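Local coordinates for SusD homolog (Bacteroides thetaiotaomicron, PDB 3SGH), which probably binds glycans at the cell surface, as in other SusD-like outer-membrane lipoproteins, and so takes part in sugar uptake, at residues Pro86-Phe89 / Leu90-Ser94; Lys98-Ile101 / Tyr102-Gln106. All blocks are in the same frame, centred on the assembly; numbering follows the deposited sequence.

Contact 1: Pro86-Phe89 / Leu90-Ser94; sequences PSFF and LVENS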
loop_
_atom_site.group_PDB
_atom_site.type_symbol
_atom_site.label_atom_id
_atom_site.label_comp_id
_atom_site.label_asym_id
_atom_site.label_seq_id
_atom_site.Cartn_x
_atom_site.Cartn_y
_atom_site.Cartn_z
ATOM N N PRO A 86 -0.222 18.831 -13.998
ATOM C CA PRO A 86 -1.470 19.163 -14.716
ATOM C C PRO A 86 -1.931 18.140 -15.750
ATOM O O PRO A 86 -2.909 18.375 -16.432
ATOM C CB PRO A 86 -1.124 20.519 -15.395
ATOM C CG PRO A 86 0.328 20.413 -15.689
ATOM C CD PRO A 86 0.910 19.676 -14.478
ATOM N N SER A 87 -1.254 17.013 -15.882
ATOM C CA SER A 87 -1.591 16.098 -16.971
ATOM C C SER A 87 -3.053 15.684 -16.960
ATOM O O SER A 87 -3.623 15.560 -18.023
ATOM C CB SER A 87 -0.692 14.871 -16.970
ATOM O OG SER A 87 0.645 15.283 -17.181
ATOM N N PHE A 88 -3.646 15.467 -15.779
ATOM C CA PHE A 88 -5.042 15.070 -15.720
ATOM C C PHE A 88 -5.943 16.064 -16.485
ATOM O O PHE A 88 -6.822 15.670 -17.293
ATOM C CB PHE A 88 -5.604 14.939 -14.287
ATOM C CG PHE A 88 -7.037 14.645 -14.304
ATOM C CD1 PHE A 88 -7.460 13.410 -14.701
ATOM C CD2 PHE A 88 -7.979 15.627 -14.057
ATOM C CE1 PHE A 88 -8.802 13.127 -14.812
ATOM C CE2 PHE A 88 -9.310 15.370 -14.167
ATOM C CZ PHE A 88 -9.733 14.111 -14.557
ATOM N N PHE A 89 -5.739 17.354 -16.229
ATOM C CA PHE A 89 -6.592 18.372 -16.856
ATOM C C PHE A 89 -6.287 18.563 -18.320
ATOM O O PHE A 89 -7.185 18.790 -19.122
ATOM C CB PHE A 89 -6.510 19.709 -16.133
ATOM C CG PHE A 89 -7.102 19.655 -14.760
ATOM C CD1 PHE A 89 -8.430 19.324 -14.588
ATOM C CD2 PHE A 89 -6.338 19.911 -13.640
ATOM C CE1 PHE A 89 -9.000 19.259 -13.318
ATOM C CE2 PHE A 89 -6.914 19.864 -12.371
ATOM C CZ PHE A 89 -8.220 19.529 -12.214
ATOM N N LEU A 90 -5.024 18.431 -18.679
ATOM C CA LEU A 90 -4.645 18.453 -20.079
ATOM C C LEU A 90 -5.303 17.306 -20.855
ATOM O O LEU A 90 -5.788 17.518 -21.981
ATOM C CB LEU A 90 -3.118 18.384 -20.208
ATOM C CG LEU A 90 -2.353 19.627 -19.742
ATOM C CD1 LEU A 90 -0.841 19.316 -19.746
ATOM C CD2 LEU A 90 -2.612 20.854 -20.607
ATOM N N VAL A 91 -5.364 16.115 -20.254
ATOM C CA VAL A 91 -6.031 14.980 -20.896
ATOM C C VAL A 91 -7.528 15.225 -20.963
ATOM O O VAL A 91 -8.172 14.988 -21.984
ATOM C CB VAL A 91 -5.756 13.630 -20.206
ATOM C CG1 VAL A 91 -6.631 12.525 -20.794
ATOM C CG2 VAL A 91 -4.234 13.270 -20.316
ATOM N N GLU A 92 -8.090 15.689 -19.868
ATOM C CA GLU A 92 -9.525 15.927 -19.807
ATOM C C GLU A 92 -9.961 16.886 -20.896
ATOM O O GLU A 92 -10.967 16.655 -21.594
ATOM C CB GLU A 92 -9.889 16.492 -18.429
ATOM C CG GLU A 92 -11.385 16.761 -18.242
ATOM C CD GLU A 92 -11.765 16.946 -16.769
ATOM O OE1 GLU A 92 -11.383 17.997 -16.224
ATOM O OE2 GLU A 92 -12.398 16.028 -16.161
ATOM N N ASN A 93 -9.194 17.961 -21.058
ATOM C CA ASN A 93 -9.505 18.998 -22.072
ATOM C C ASN A 93 -9.328 18.481 -23.510
ATOM O O ASN A 93 -10.234 18.614 -24.343
ATOM C CB ASN A 93 -8.678 20.272 -21.808
ATOM C CG ASN A 93 -9.167 21.045 -20.573
ATOM O OD1 ASN A 93 -10.300 20.842 -20.090
ATOM N ND2 ASN A 93 -8.307 21.918 -20.043
ATOM N N SER A 94 -8.189 17.841 -23.780
ATOM C CA SER A 94 -7.906 17.266 -25.091
ATOM C C SER A 94 -8.949 16.234 -25.535
ATOM O O SER A 94 -9.394 16.253 -26.696
ATOM C CB SER A 94 -6.524 16.592 -25.075
ATOM O OG SER A 94 -6.309 15.880 -26.279
#

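Contact 2: Lys98-Ile101 / Tyr102-Gln106; sequences KGVI and YAMAQ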
loop_
_atom_site.group_PDB
_atom_site.type_symbol
_atom_site.label_atom_id
_atom_site.label_comp_id
_atom_site.label_asym_id
_atom_site.label_seq_id
_atom_site.Cartn_x
_atom_site.Cartn_y
_atom_site.Cartn_z
ATOM N N LYS A 98 -14.172 12.193 -22.892
ATOM C CA LYS A 98 -14.665 10.989 -23.533
ATOM C C LYS A 98 -13.540 10.044 -23.908
ATOM O O LYS A 98 -12.468 10.470 -24.291
ATOM C CB LYS A 98 -15.436 11.355 -24.824
ATOM C CG LYS A 98 -16.825 11.992 -24.584
ATOM C CD LYS A 98 -17.415 12.640 -25.861
ATOM C CE LYS A 98 -16.867 14.071 -26.168
ATOM N NZ LYS A 98 -17.436 15.203 -25.300
ATOM N N GLY A 99 -13.811 8.749 -23.893
ATOM C CA GLY A 99 -12.876 7.813 -24.528
ATOM C C GLY A 99 -11.961 7.130 -23.520
ATOM O O GLY A 99 -11.903 7.517 -22.359
ATOM N N VAL A 100 -11.253 6.110 -24.005
ATOM C CA VAL A 100 -10.382 5.256 -23.158
ATOM C C VAL A 100 -9.228 6.046 -22.536
ATOM O O VAL A 100 -8.827 5.763 -21.406
ATOM C CB VAL A 100 -9.887 4.074 -23.985
ATOM C CG1 VAL A 100 -8.734 3.329 -23.269
ATOM C CG2 VAL A 100 -11.055 3.114 -24.276
ATOM N N ILE A 101 -8.716 7.065 -23.208
ATOM C CA ILE A 101 -7.561 7.803 -22.672
ATOM C C ILE A 101 -8.057 8.649 -21.498
ATOM O O ILE A 101 -7.377 8.724 -20.486
ATOM C CB ILE A 101 -6.823 8.652 -23.745
ATOM C CG1 ILE A 101 -6.359 7.723 -24.883
ATOM C CG2 ILE A 101 -5.681 9.461 -23.136
ATOM C CD1 ILE A 101 -5.535 6.491 -24.449
ATOM N N TYR A 102 -9.268 9.215 -21.592
ATOM C CA TYR A 102 -9.837 9.935 -20.479
ATOM C C TYR A 102 -10.138 9.002 -19.317
ATOM O O TYR A 102 -9.861 9.338 -18.166
ATOM C CB TYR A 102 -11.104 10.676 -20.890
ATOM C CG TYR A 102 -11.739 11.410 -19.766
ATOM C CD1 TYR A 102 -11.075 12.461 -19.138
ATOM C CD2 TYR A 102 -13.031 11.084 -19.325
ATOM C CE1 TYR A 102 -11.664 13.158 -18.097
ATOM C CE2 TYR A 102 -13.624 11.800 -18.279
ATOM C CZ TYR A 102 -12.930 12.841 -17.692
ATOM O OH TYR A 102 -13.503 13.569 -16.650
ATOM N N ALA A 103 -10.725 7.835 -19.612
ATOM C CA ALA A 103 -10.984 6.821 -18.599
ATOM C C ALA A 103 -9.679 6.489 -17.864
ATOM O O ALA A 103 -9.651 6.407 -16.628
ATOM C CB ALA A 103 -11.565 5.583 -19.238
HETATM N N MSE A 104 -8.596 6.265 -18.614
HETATM C CA MSE A 104 -7.317 5.936 -17.976
HETATM C C MSE A 104 -6.770 7.079 -17.137
HETATM O O MSE A 104 -6.122 6.843 -16.123
HETATM C CB MSE A 104 -6.282 5.463 -19.004
HETATM C CG MSE A 104 -6.654 4.136 -19.626
HETATM SE SE MSE A 104 -6.687 2.700 -18.402
HETATM C CE MSE A 104 -5.074 3.174 -17.380
ATOM N N ALA A 105 -7.019 8.327 -17.559
ATOM C CA ALA A 105 -6.571 9.493 -16.780
ATOM C C ALA A 105 -7.357 9.579 -15.468
ATOM O O ALA A 105 -6.791 9.823 -14.418
ATOM C CB ALA A 105 -6.704 10.780 -17.610
ATOM N N GLN A 106 -8.643 9.271 -15.522
ATOM C CA GLN A 106 -9.485 9.231 -14.331
ATOM C C GLN A 106 -9.053 8.137 -13.365
ATOM O O GLN A 106 -8.927 8.370 -12.157
ATOM C CB GLN A 106 -10.927 8.955 -14.749
ATOM C CG GLN A 106 -11.633 10.145 -15.293
ATOM C CD GLN A 106 -13.130 9.912 -15.381
ATOM O OE1 GLN A 106 -13.578 8.949 -16.000
ATOM N NE2 GLN A 106 -13.893 10.772 -14.734
HETATM O O HOH W 1 -9.969 9.378 -24.554
#

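Contact 1: Pro86-Phe89 / Leu90-Ser94
The carboxylate of E92 reaches back along its helix to two phenylalanine rings, those of F88 and F89, four and three residues earlier. Its side chain crosses that of F88 at a slant, the carboxylate and ring planes being 69° apart, and OE2 comes to 3.7 Å from F88 CZ. Against F89 the relation is different: the two side chains run side by side in the same direction, and OE1 lies at the ring edge, near the ring plane, 3.6 Å from F89 CD1. An acceptor so placed meets the weakly positive C-H rim of the ring. The rings also touch each other, F88 CD2 standing 3.7 Å above the F89 ring plane, displaced toward its rim, while F89 CE1 lies at the edge of the F88 ring. E92 has CG anti to the backbone N (chi1 -179°) and extends beyond it, which carries the carboxylate out to the rings. The contact covers nearly all of helix 87-95, from the residue before it, a short helix of this SusD-like protein, whose overall architecture is an alpha-alpha superhelix. P86, which follows a cis peptide bond, supplies the first carbonyl of the i to i+4 ladder: L90 N donates to P86 O over 3.1 Å at a nearly straight 171°, and V91, E92 and N93 repeat the pattern with S87, F88 and F89. On the flank of this turn L90 CG rests 3.6 Å from P86 O, and V91 CG2 leans on the S87 carbonyl. Beyond the turn, E92 OE2 is hydrogen-bonded to the hydroxyl of Y102, which ties down the carboxylate, and R109 makes a cation-pi contact with the F88 ring. L90 and V91 pack on L20 of helix 17-24.

Contact 2: Lys98-Ile101 / Tyr102-Gln106
Y102 packs its CB and ring against the K98-G99 backbone that leads into helix 100-120, and its side chain can be followed outward from there. CB sits near two carbonyls, 3.6 Å from G99 O and 3.7 Å from K98 O. With CG anti to the backbone N (chi1 179°), the ring leaves the helix on the side of K98, whose N is 3.9 Å from Y102 CD2, set obliquely to the ring. One ring face is met by Q106 CG, 3.8 Å above its plane toward the rim, from the next turn of the same helix. At the tip, OH meets E92 of the preceding helix. On the backbone side, Y102 N donates to a water 3.0 Å away, and that water donates to K98 O, bridging the first turn to the residue before the N-cap. G99 holds the N-cap position, and its carbonyl opens the i to i+4 series by accepting from A103 N at 3.0 Å. One residue on, V100 O receives M104 N; M104, a selenomethionine, has CG beside its backbone N (chi1 -67°) and 3.2 Å from V100 O, and the chain then bends away. Around this turn, I101 and A105 face V91 of helix 87-95 and L21 of helix 17-24, whereas V100 and A103 pack on A161 and I157 of helix 140-162.

In the fold
From the N terminus, helix 17-24 comes first and later receives side chains from both contacts. Contact 1 covers nearly all of the short helix 87-95 and closes before contact 2 begins; the two are in series, neither nested nor crossed, with centres about 10 Å apart. Each closes only helical turns, and the short connection between helices 87-95 and 100-120 brings the second helix back against the first. There V91 CG1 packs 3.6 Å from A105 CB, and a side-chain bond joins the two contacts. Together they bring these two helices, neighbours in the chain, against helix 17-24 before them, and contact 2 adds helix 140-162 after them.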